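Local structure of processed glycerol phosphate lipoteichoic acid synthase 2 (Bacillus subtilis, 2W8D) at residues 179-189 against 242-250; 194-202 against 220-231. The protein is a magnesium-binding member of the sulfatase family, within the alkaline phosphatase clan, built around a mixed beta sheet flanked by helices. All blocks are in the same frame, centred on the assembly; numbering follows the deposited sequence.

Contact 1 of 2, residues 179-189 against 242-250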
loop_
_atom_site.group_PDB
_atom_site.type_symbol
_atom_site.label_atom_id
_atom_site.label_comp_id
_atom_site.label_asym_id
_atom_site.label_seq_id
_atom_site.Cartn_x
_atom_site.Cartn_y
_atom_site.Cartn_z
HETATM N N MSE A 179 16.866 -12.137 -4.747
HETATM C CA MSE A 179 16.721 -12.816 -6.048
HETATM C C MSE A 179 16.717 -14.349 -5.982
HETATM O O MSE A 179 15.695 -14.951 -6.323
HETATM C CB MSE A 179 17.697 -12.288 -7.112
HETATM C CG MSE A 179 17.533 -10.782 -7.434
HETATM SE SE MSE A 179 15.682 -10.019 -7.421
HETATM C CE MSE A 179 14.990 -10.810 -9.077
ATOM N N PRO A 180 17.815 -14.985 -5.504
ATOM C CA PRO A 180 17.782 -16.468 -5.458
ATOM C C PRO A 180 16.685 -17.009 -4.551
ATOM O O PRO A 180 16.151 -18.080 -4.785
ATOM C CB PRO A 180 19.168 -16.863 -4.910
ATOM C CG PRO A 180 19.757 -15.595 -4.352
ATOM C CD PRO A 180 19.125 -14.446 -5.092
ATOM N N LEU A 181 16.326 -16.254 -3.524
ATOM C CA LEU A 181 15.259 -16.694 -2.671
ATOM C C LEU A 181 13.959 -16.653 -3.473
ATOM O O LEU A 181 13.182 -17.596 -3.466
ATOM C CB LEU A 181 15.209 -15.845 -1.406
ATOM C CG LEU A 181 16.525 -15.859 -0.623
ATOM C CD1 LEU A 181 16.465 -14.808 0.454
ATOM C CD2 LEU A 181 16.886 -17.297 -0.026
ATOM N N LEU A 182 13.750 -15.586 -4.218
ATOM C CA LEU A 182 12.523 -15.442 -4.990
ATOM C C LEU A 182 12.410 -16.451 -6.127
ATOM O O LEU A 182 11.315 -16.934 -6.413
ATOM C CB LEU A 182 12.421 -14.038 -5.563
ATOM C CG LEU A 182 11.182 -13.805 -6.409
ATOM C CD1 LEU A 182 9.940 -13.723 -5.506
ATOM C CD2 LEU A 182 11.381 -12.543 -7.221
ATOM N N GLU A 183 13.538 -16.748 -6.765
ATOM C CA GLU A 183 13.604 -17.668 -7.882
ATOM C C GLU A 183 13.480 -19.138 -7.437
ATOM O O GLU A 183 13.297 -20.026 -8.263
ATOM C CB GLU A 183 14.910 -17.430 -8.668
ATOM C CG GLU A 183 14.979 -16.024 -9.318
ATOM C CD GLU A 183 16.408 -15.477 -9.584
ATOM O OE1 GLU A 183 17.418 -16.190 -9.407
ATOM O OE2 GLU A 183 16.519 -14.292 -9.980
ATOM N N SER A 184 13.558 -19.390 -6.129
ATOM C CA SER A 184 13.375 -20.743 -5.606
ATOM C C SER A 184 11.880 -21.032 -5.318
ATOM O O SER A 184 11.506 -22.151 -4.990
ATOM C CB SER A 184 14.268 -20.984 -4.373
ATOM O OG SER A 184 13.603 -20.609 -3.165
ATOM N N LEU A 185 11.028 -20.031 -5.476
ATOM C CA LEU A 185 9.619 -20.185 -5.115
ATOM C C LEU A 185 8.839 -20.952 -6.177
ATOM O O LEU A 185 8.858 -20.594 -7.355
ATOM C CB LEU A 185 8.966 -18.823 -4.864
ATOM C CG LEU A 185 8.836 -18.269 -3.439
ATOM C CD1 LEU A 185 10.069 -18.488 -2.579
ATOM C CD2 LEU A 185 8.453 -16.774 -3.461
ATOM N N PRO A 186 8.114 -22.005 -5.760
ATOM C CA PRO A 186 7.289 -22.690 -6.761
ATOM C C PRO A 186 6.232 -21.698 -7.283
ATOM O O PRO A 186 5.699 -20.893 -6.522
ATOM C CB PRO A 186 6.671 -23.845 -5.978
ATOM C CG PRO A 186 6.699 -23.397 -4.571
ATOM C CD PRO A 186 7.832 -22.451 -4.388
ATOM N N GLN A 187 5.985 -21.738 -8.582
ATOM C CA GLN A 187 5.126 -20.782 -9.267
ATOM C C GLN A 187 3.730 -21.370 -9.471
ATOM O O GLN A 187 3.607 -22.567 -9.698
ATOM C CB GLN A 187 5.772 -20.410 -10.610
ATOM C CG GLN A 187 6.834 -19.306 -10.462
ATOM C CD GLN A 187 7.363 -18.809 -11.778
ATOM O OE1 GLN A 187 6.601 -18.401 -12.660
ATOM N NE2 GLN A 187 8.681 -18.825 -11.920
ATOM N N PRO A 188 2.669 -20.544 -9.380
ATOM C CA PRO A 188 2.649 -19.090 -9.187
ATOM C C PRO A 188 2.911 -18.684 -7.754
ATOM O O PRO A 188 2.586 -19.422 -6.833
ATOM C CB PRO A 188 1.227 -18.708 -9.571
ATOM C CG PRO A 188 0.407 -19.928 -9.292
ATOM C CD PRO A 188 1.314 -21.130 -9.314
ATOM N N PHE A 189 3.489 -17.501 -7.560
ATOM C CA PHE A 189 3.754 -17.020 -6.211
ATOM C C PHE A 189 3.208 -15.633 -5.972
ATOM O O PHE A 189 3.104 -14.828 -6.897
ATOM C CB PHE A 189 5.248 -17.083 -5.881
ATOM C CG PHE A 189 6.109 -16.244 -6.782
ATOM C CD1 PHE A 189 6.043 -14.857 -6.746
ATOM C CD2 PHE A 189 6.990 -16.833 -7.658
ATOM C CE1 PHE A 189 6.849 -14.080 -7.611
ATOM C CE2 PHE A 189 7.792 -16.074 -8.496
ATOM C CZ PHE A 189 7.722 -14.712 -8.474
ATOM N N LEU A 242 14.527 -8.556 -12.304
ATOM C CA LEU A 242 13.302 -9.278 -12.657
ATOM C C LEU A 242 13.194 -9.595 -14.169
ATOM O O LEU A 242 12.475 -10.514 -14.587
ATOM C CB LEU A 242 12.075 -8.508 -12.193
ATOM C CG LEU A 242 11.791 -8.436 -10.678
ATOM C CD1 LEU A 242 10.578 -7.597 -10.408
ATOM C CD2 LEU A 242 11.595 -9.822 -10.118
ATOM N N LYS A 243 13.905 -8.811 -14.976
ATOM C CA LYS A 243 13.898 -8.969 -16.416
ATOM C C LYS A 243 14.968 -9.940 -16.876
ATOM O O LYS A 243 14.752 -10.635 -17.852
ATOM C CB LYS A 243 14.043 -7.621 -17.120
ATOM C CG LYS A 243 12.853 -6.671 -16.894
ATOM C CD LYS A 243 13.181 -5.225 -17.329
ATOM C CE LYS A 243 11.915 -4.424 -17.611
ATOM N NZ LYS A 243 12.162 -2.925 -17.662
ATOM N N LYS A 244 16.103 -10.012 -16.178
ATOM C CA LYS A 244 17.095 -11.061 -16.472
ATOM C C LYS A 244 16.473 -12.438 -16.242
ATOM O O LYS A 244 16.542 -13.286 -17.118
ATOM C CB LYS A 244 18.365 -10.969 -15.601
ATOM C CG LYS A 244 18.990 -9.597 -15.410
ATOM C CD LYS A 244 19.894 -9.195 -16.576
ATOM C CE LYS A 244 19.994 -7.654 -16.634
ATOM N NZ LYS A 244 20.679 -7.192 -17.888
ATOM N N ASP A 245 15.871 -12.659 -15.064
ATOM C CA ASP A 245 15.418 -14.007 -14.713
ATOM C C ASP A 245 14.075 -14.417 -15.322
ATOM O O ASP A 245 13.637 -15.546 -15.144
ATOM C CB ASP A 245 15.470 -14.254 -13.203
ATOM C CG ASP A 245 14.560 -13.312 -12.399
ATOM O OD1 ASP A 245 13.392 -13.049 -12.788
ATOM O OD2 ASP A 245 15.007 -12.831 -11.334
ATOM N N GLY A 246 13.434 -13.509 -16.054
ATOM C CA GLY A 246 12.189 -13.837 -16.766
ATOM C C GLY A 246 10.895 -13.684 -15.962
ATOM O O GLY A 246 9.801 -13.976 -16.454
ATOM N N LEU A 247 11.000 -13.216 -14.728
ATOM C CA LEU A 247 9.806 -13.085 -13.883
ATOM C C LEU A 247 8.967 -11.837 -14.187
ATOM O O LEU A 247 7.807 -11.757 -13.778
ATOM C CB LEU A 247 10.167 -13.190 -12.399
ATOM C CG LEU A 247 10.767 -14.531 -11.925
ATOM C CD1 LEU A 247 11.225 -14.491 -10.482
ATOM C CD2 LEU A 247 9.800 -15.666 -12.124
ATOM N N TYR A 248 9.546 -10.887 -14.923
ATOM C CA TYR A 248 8.879 -9.605 -15.222
ATOM C C TYR A 248 7.642 -9.780 -16.096
ATOM O O TYR A 248 6.596 -9.187 -15.823
ATOM C CB TYR A 248 9.847 -8.645 -15.898
ATOM C CG TYR A 248 9.312 -7.250 -16.123
ATOM C CD1 TYR A 248 9.275 -6.328 -15.086
ATOM C CD2 TYR A 248 8.888 -6.833 -17.391
ATOM C CE1 TYR A 248 8.802 -5.023 -15.286
ATOM C CE2 TYR A 248 8.411 -5.517 -17.609
ATOM C CZ TYR A 248 8.384 -4.631 -16.554
ATOM O OH TYR A 248 7.919 -3.348 -16.719
ATOM N N ASP A 249 7.766 -10.612 -17.127
ATOM C CA ASP A 249 6.668 -10.960 -18.026
ATOM C C ASP A 249 5.698 -11.976 -17.395
ATOM O O ASP A 249 4.588 -12.203 -17.878
ATOM C CB ASP A 249 7.234 -11.518 -19.354
ATOM C CG ASP A 249 8.066 -10.494 -20.119
ATOM O OD1 ASP A 249 7.625 -9.330 -20.275
ATOM O OD2 ASP A 249 9.163 -10.858 -20.597
ATOM N N LYS A 250 6.115 -12.591 -16.304
ATOM C CA LYS A 250 5.269 -13.584 -15.667
ATOM C C LYS A 250 4.557 -13.015 -14.470
ATOM O O LYS A 250 4.049 -13.788 -13.642
ATOM C CB LYS A 250 6.097 -14.802 -15.249
ATOM C CG LYS A 250 6.605 -15.645 -16.425
ATOM C CD LYS A 250 7.803 -16.491 -16.020
ATOM C CE LYS A 250 8.600 -16.922 -17.251
ATOM N NZ LYS A 250 9.770 -17.807 -16.934
#
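L247 packs on L182, F189 and Q187 in a largely apolar contact that joins helix 171-183 to the end of helix 219-244, on one side of the mixed sheet and near where strands 189-194 and 251-257 begin. The two methyls of L247 divide the work. CD1 lies 3.8 Å from CD2 of L182, the two leucines sliding past each other in opposite directions, and also meets the edge of the F189 ring at CZ. The other methyl, CD2, approaches the amide nitrogen NE2 of Q187 at 3.4 Å, while OE1 of that amide is taken by N33. One face of the F189 ring is filled by CD1 of L182, offset toward the rim, so L182 touches both the ring and the leucine at the ring's edge. On helix 171-183, the bent side chain of selenomethionine M179 brings its CE methyl to 3.7 Å from CD2 of L242.

At the exposed margin two acids meet: OE2 of E183 stands 2.5 Å from OD2 of D245, their carboxylate planes turned 77° apart. At this distance one of the two acids probably carries a proton. D245 holds its CG between the backbone N and the carbonyl carbon (chi1 62°), which lets OD1 accept from the backbone N of L247 at 3.1 Å. This Asx turn spans G246, whose positive phi ends the helical run, and leads directly into L247. L242 and F189 both reach I35 of strand 33-39, the strand lying between 189-194 and 251-257, as expected of helix-to-strand connections in a layered alpha/beta fold.

Contact 2 of 2, residues 194-202 against 220-231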
loop_
_atom_site.group_PDB
_atom_site.type_symbol
_atom_site.label_atom_id
_atom_site.label_comp_id
_atom_site.label_asym_id
_atom_site.label_seq_id
_atom_site.Cartn_x
_atom_site.Cartn_y
_atom_site.Cartn_z
ATOM N N ILE A 194 9.187 -5.544 1.612
ATOM C CA ILE A 194 9.039 -4.373 2.480
ATOM C C ILE A 194 10.379 -3.649 2.599
ATOM O O ILE A 194 11.295 -4.137 3.275
ATOM C CB ILE A 194 8.495 -4.733 3.895
ATOM C CG1 ILE A 194 7.367 -5.788 3.829
ATOM C CG2 ILE A 194 8.102 -3.407 4.695
ATOM C CD1 ILE A 194 6.083 -5.351 3.118
ATOM N N THR A 195 10.497 -2.508 1.920
ATOM C CA THR A 195 11.736 -1.731 1.912
ATOM C C THR A 195 11.892 -1.057 3.265
ATOM O O THR A 195 10.923 -0.925 3.980
ATOM C CB THR A 195 11.784 -0.681 0.753
ATOM O OG1 THR A 195 10.767 0.345 0.919
ATOM C CG2 THR A 195 11.609 -1.386 -0.580
ATOM N N LEU A 196 13.105 -0.597 3.567
ATOM C CA LEU A 196 13.513 -0.037 4.860
ATOM C C LEU A 196 14.237 1.307 4.820
ATOM O O LEU A 196 14.194 2.053 5.815
ATOM C CB LEU A 196 14.507 -0.995 5.523
ATOM C CG LEU A 196 13.841 -2.053 6.389
ATOM C CD1 LEU A 196 14.853 -3.018 6.958
ATOM C CD2 LEU A 196 12.962 -1.386 7.481
ATOM N N SER A 197 14.964 1.568 3.729
ATOM C CA SER A 197 15.967 2.613 3.675
ATOM C C SER A 197 15.391 4.035 3.759
ATOM O O SER A 197 16.022 4.895 4.342
ATOM C CB SER A 197 16.819 2.480 2.401
ATOM O OG SER A 197 17.850 1.489 2.522
ATOM N N ASN A 198 14.205 4.286 3.201
ATOM C CA ASN A 198 13.654 5.649 3.240
ATOM C C ASN A 198 12.874 5.927 4.539
ATOM O O ASN A 198 11.709 6.353 4.490
ATOM C CB ASN A 198 12.790 5.939 1.999
ATOM C CG ASN A 198 12.557 7.413 1.781
ATOM O OD1 ASN A 198 13.493 8.224 1.894
ATOM N ND2 ASN A 198 11.313 7.781 1.448
ATOM N N HIS A 199 13.514 5.661 5.683
ATOM C CA HIS A 199 12.911 5.828 7.019
ATOM C C HIS A 199 13.357 7.129 7.632
ATOM O O HIS A 199 14.511 7.514 7.469
ATOM C CB HIS A 199 13.310 4.681 7.964
ATOM C CG HIS A 199 12.200 3.705 8.238
ATOM N ND1 HIS A 199 12.286 2.363 7.917
ATOM C CD2 HIS A 199 10.967 3.882 8.784
ATOM C CE1 HIS A 199 11.168 1.752 8.272
ATOM N NE2 HIS A 199 10.350 2.651 8.797
ATOM N N PHE A 200 12.420 7.839 8.291
ATOM C CA PHE A 200 12.727 9.018 9.106
ATOM C C PHE A 200 13.931 8.740 10.026
ATOM O O PHE A 200 14.024 7.654 10.558
ATOM C CB PHE A 200 11.500 9.299 9.972
ATOM C CG PHE A 200 11.609 10.535 10.798
ATOM C CD1 PHE A 200 11.111 11.754 10.312
ATOM C CD2 PHE A 200 12.223 10.494 12.071
ATOM C CE1 PHE A 200 11.219 12.931 11.090
ATOM C CE2 PHE A 200 12.342 11.670 12.852
ATOM C CZ PHE A 200 11.830 12.885 12.365
ATOM N N PRO A 201 14.852 9.704 10.227
ATOM C CA PRO A 201 15.012 11.075 9.711
ATOM C C PRO A 201 15.658 11.164 8.315
ATOM O O PRO A 201 16.049 12.243 7.926
ATOM C CB PRO A 201 15.951 11.720 10.738
ATOM C CG PRO A 201 16.881 10.580 11.095
ATOM C CD PRO A 201 15.931 9.366 11.166
ATOM N N PHE A 202 15.766 10.049 7.581
ATOM C CA PHE A 202 16.138 10.080 6.142
ATOM C C PHE A 202 17.631 10.344 5.819
ATOM O O PHE A 202 17.993 10.606 4.669
ATOM C CB PHE A 202 15.240 11.078 5.372
ATOM C CG PHE A 202 13.767 10.839 5.571
ATOM C CD1 PHE A 202 13.185 9.650 5.162
ATOM C CD2 PHE A 202 12.964 11.806 6.156
ATOM C CE1 PHE A 202 11.864 9.422 5.353
ATOM C CE2 PHE A 202 11.612 11.598 6.340
ATOM C CZ PHE A 202 11.044 10.421 5.952
ATOM N N VAL A 220 15.662 17.158 8.074
ATOM C CA VAL A 220 14.788 16.016 7.809
ATOM C C VAL A 220 14.257 16.035 6.356
ATOM O O VAL A 220 14.342 15.032 5.627
ATOM C CB VAL A 220 13.640 15.929 8.852
ATOM C CG1 VAL A 220 12.565 14.926 8.433
ATOM C CG2 VAL A 220 14.213 15.517 10.211
ATOM N N VAL A 221 13.728 17.185 5.958
ATOM C CA VAL A 221 13.196 17.415 4.618
ATOM C C VAL A 221 14.314 17.444 3.571
ATOM O O VAL A 221 14.147 16.891 2.508
ATOM C CB VAL A 221 12.419 18.753 4.540
ATOM C CG1 VAL A 221 12.166 19.172 3.065
ATOM C CG2 VAL A 221 11.124 18.691 5.376
ATOM N N ASP A 222 15.419 18.109 3.872
ATOM C CA ASP A 222 16.604 18.104 3.003
ATOM C C ASP A 222 17.085 16.704 2.641
ATOM O O ASP A 222 17.438 16.474 1.492
ATOM C CB ASP A 222 17.781 18.889 3.610
ATOM C CG ASP A 222 17.529 20.397 3.652
ATOM O OD1 ASP A 222 16.510 20.871 3.099
ATOM O OD2 ASP A 222 18.359 21.122 4.250
ATOM N N ASN A 223 17.066 15.779 3.609
ATOM C CA ASN A 223 17.646 14.436 3.428
ATOM C C ASN A 223 16.642 13.451 2.852
ATOM O O ASN A 223 17.006 12.379 2.342
ATOM C CB ASN A 223 18.192 13.901 4.751
ATOM C CG ASN A 223 19.430 14.647 5.209
ATOM O OD1 ASN A 223 20.074 15.362 4.441
ATOM N ND2 ASN A 223 19.759 14.498 6.472
ATOM N N TYR A 224 15.369 13.812 2.944
ATOM C CA TYR A 224 14.326 13.020 2.330
ATOM C C TYR A 224 14.681 12.710 0.864
ATOM O O TYR A 224 14.543 11.581 0.430
ATOM C CB TYR A 224 13.020 13.791 2.394
ATOM C CG TYR A 224 11.824 12.995 1.962
ATOM C CD1 TYR A 224 11.368 11.895 2.712
ATOM C CD2 TYR A 224 11.141 13.330 0.798
ATOM C CE1 TYR A 224 10.258 11.163 2.297
ATOM C CE2 TYR A 224 10.021 12.606 0.381
ATOM C CZ TYR A 224 9.574 11.539 1.129
ATOM O OH TYR A 224 8.448 10.872 0.699
ATOM N N PHE A 225 15.104 13.730 0.123
ATOM C CA PHE A 225 15.277 13.624 -1.316
ATOM C C PHE A 225 16.404 12.692 -1.686
ATOM O O PHE A 225 16.310 12.051 -2.717
ATOM C CB PHE A 225 15.536 14.987 -1.972
ATOM C CG PHE A 225 14.449 15.966 -1.733
ATOM C CD1 PHE A 225 13.240 15.878 -2.450
ATOM C CD2 PHE A 225 14.597 16.975 -0.782
ATOM C CE1 PHE A 225 12.184 16.785 -2.221
ATOM C CE2 PHE A 225 13.535 17.880 -0.543
ATOM C CZ PHE A 225 12.338 17.777 -1.271
ATOM N N GLN A 226 17.452 12.641 -0.851
ATOM C CA GLN A 226 18.561 11.707 -1.006
ATOM C C GLN A 226 18.182 10.253 -0.788
ATOM O O GLN A 226 18.559 9.397 -1.587
ATOM C CB GLN A 226 19.696 12.051 -0.046
ATOM C CG GLN A 226 20.312 13.387 -0.302
ATOM C CD GLN A 226 21.711 13.485 0.247
ATOM O OE1 GLN A 226 22.124 12.668 1.069
ATOM N NE2 GLN A 226 22.457 14.484 -0.206
ATOM N N SER A 227 17.451 9.950 0.286
ATOM C CA SER A 227 17.062 8.554 0.498
ATOM C C SER A 227 15.962 8.126 -0.461
ATOM O O SER A 227 15.880 6.955 -0.827
ATOM C CB SER A 227 16.726 8.217 1.963
ATOM O OG SER A 227 16.049 9.293 2.555
ATOM N N ALA A 228 15.137 9.072 -0.899
ATOM C CA ALA A 228 14.152 8.764 -1.942
ATOM C C ALA A 228 14.882 8.384 -3.261
ATOM O O ALA A 228 14.482 7.449 -3.947
ATOM C CB ALA A 228 13.201 9.934 -2.172
ATOM N N HIS A 229 15.936 9.113 -3.591
ATOM C CA HIS A 229 16.713 8.866 -4.807
ATOM C C HIS A 229 17.340 7.481 -4.690
ATOM O O HIS A 229 17.284 6.725 -5.630
ATOM C CB HIS A 229 17.776 9.972 -5.009
ATOM C CG HIS A 229 18.583 9.853 -6.275
ATOM N ND1 HIS A 229 18.084 10.177 -7.519
ATOM C CD2 HIS A 229 19.873 9.486 -6.480
ATOM C CE1 HIS A 229 19.028 10.008 -8.433
ATOM N NE2 HIS A 229 20.123 9.595 -7.825
ATOM N N TYR A 230 17.867 7.137 -3.511
ATOM C CA TYR A 230 18.401 5.809 -3.263
ATOM C C TYR A 230 17.336 4.684 -3.456
ATOM O O TYR A 230 17.610 3.643 -4.113
ATOM C CB TYR A 230 19.083 5.749 -1.877
ATOM C CG TYR A 230 19.646 4.382 -1.528
ATOM C CD1 TYR A 230 20.947 4.025 -1.893
ATOM C CD2 TYR A 230 18.858 3.433 -0.875
ATOM C CE1 TYR A 230 21.455 2.767 -1.593
ATOM C CE2 TYR A 230 19.337 2.194 -0.570
ATOM C CZ TYR A 230 20.641 1.860 -0.947
ATOM O OH TYR A 230 21.116 0.634 -0.646
ATOM N N LEU A 231 16.153 4.881 -2.877
ATOM C CA LEU A 231 15.000 3.989 -3.068
ATOM C C LEU A 231 14.730 3.779 -4.574
ATOM O O LEU A 231 14.547 2.655 -5.029
ATOM C CB LEU A 231 13.745 4.558 -2.374
ATOM C CG LEU A 231 12.463 3.698 -2.414
ATOM C CD1 LEU A 231 12.722 2.201 -2.132
ATOM C CD2 LEU A 231 11.384 4.179 -1.446
#
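OG of S227 lies within bonding distance of three acceptors, OD1 of N198 at 2.8 Å, O of F202 at 3.2 Å and O of N223 one helical turn back, and has a single proton to offer them. The serine thereby meets both ends of a tight loop in which N198 is the centre of an inverse gamma turn, laid against helix 219-244 after strand 189-194 of this sulfatase-family fold. N198 has its CG anti to the backbone N (chi1 -162°), bringing the amide against the helix. There OD1 faces S227 while ND2 passes 3.6 Å from CE1 of Y224 and donates to the backbone O of E40, a residue of the magnesium site. H199 points away from the helix; its NE2 bonds a phosphate oxygen of the phosphothreonine at position 84, and its ND1 is held by O of L196.

F202, at positive phi, buries its ring against the helix. Y224 directs its edge at one face of that ring in a T-shaped pair, with centroids 4.8 Å apart and planes at 83°, and the tyrosine hydroxyl bonds O of S41. The opposite face is covered by CA of F200, which precedes the cis peptide bond to P201. V220 fills the outer end: its CG1 touches CE1 of F200 at 3.6 Å and CD2 of F202 at 3.9 Å.

Further along the helix, L231 brings CD2 against CB of N198 and CD1 beside T195, whose OG1 is bonded to S38 and E40. S197 is likewise tied outside the contact, to the backbone N of D171, and its OG lies 3.5 Å from CE2 of Y230.

How the contacts relate
Helix 219-244 serves both contacts: contact 2 uses its earlier turns and contact 1 its final turn and the segment beyond. They do not touch, with centres 27 Å apart and nearest atoms about 11 Å apart, and along the chain contact 2 is nested inside the loop that contact 1 closes. Strand 189-194, the helix and strand 251-257 form a beta-alpha-beta crossover past strand 33-39. Contact 2 lies at the metal-site end, the side chain of T195 about 8 Å from the bound magnesium ion, whose ligands include D258 just after strand 251-257. Contact 1 packs the other end, where the chain enters both strands.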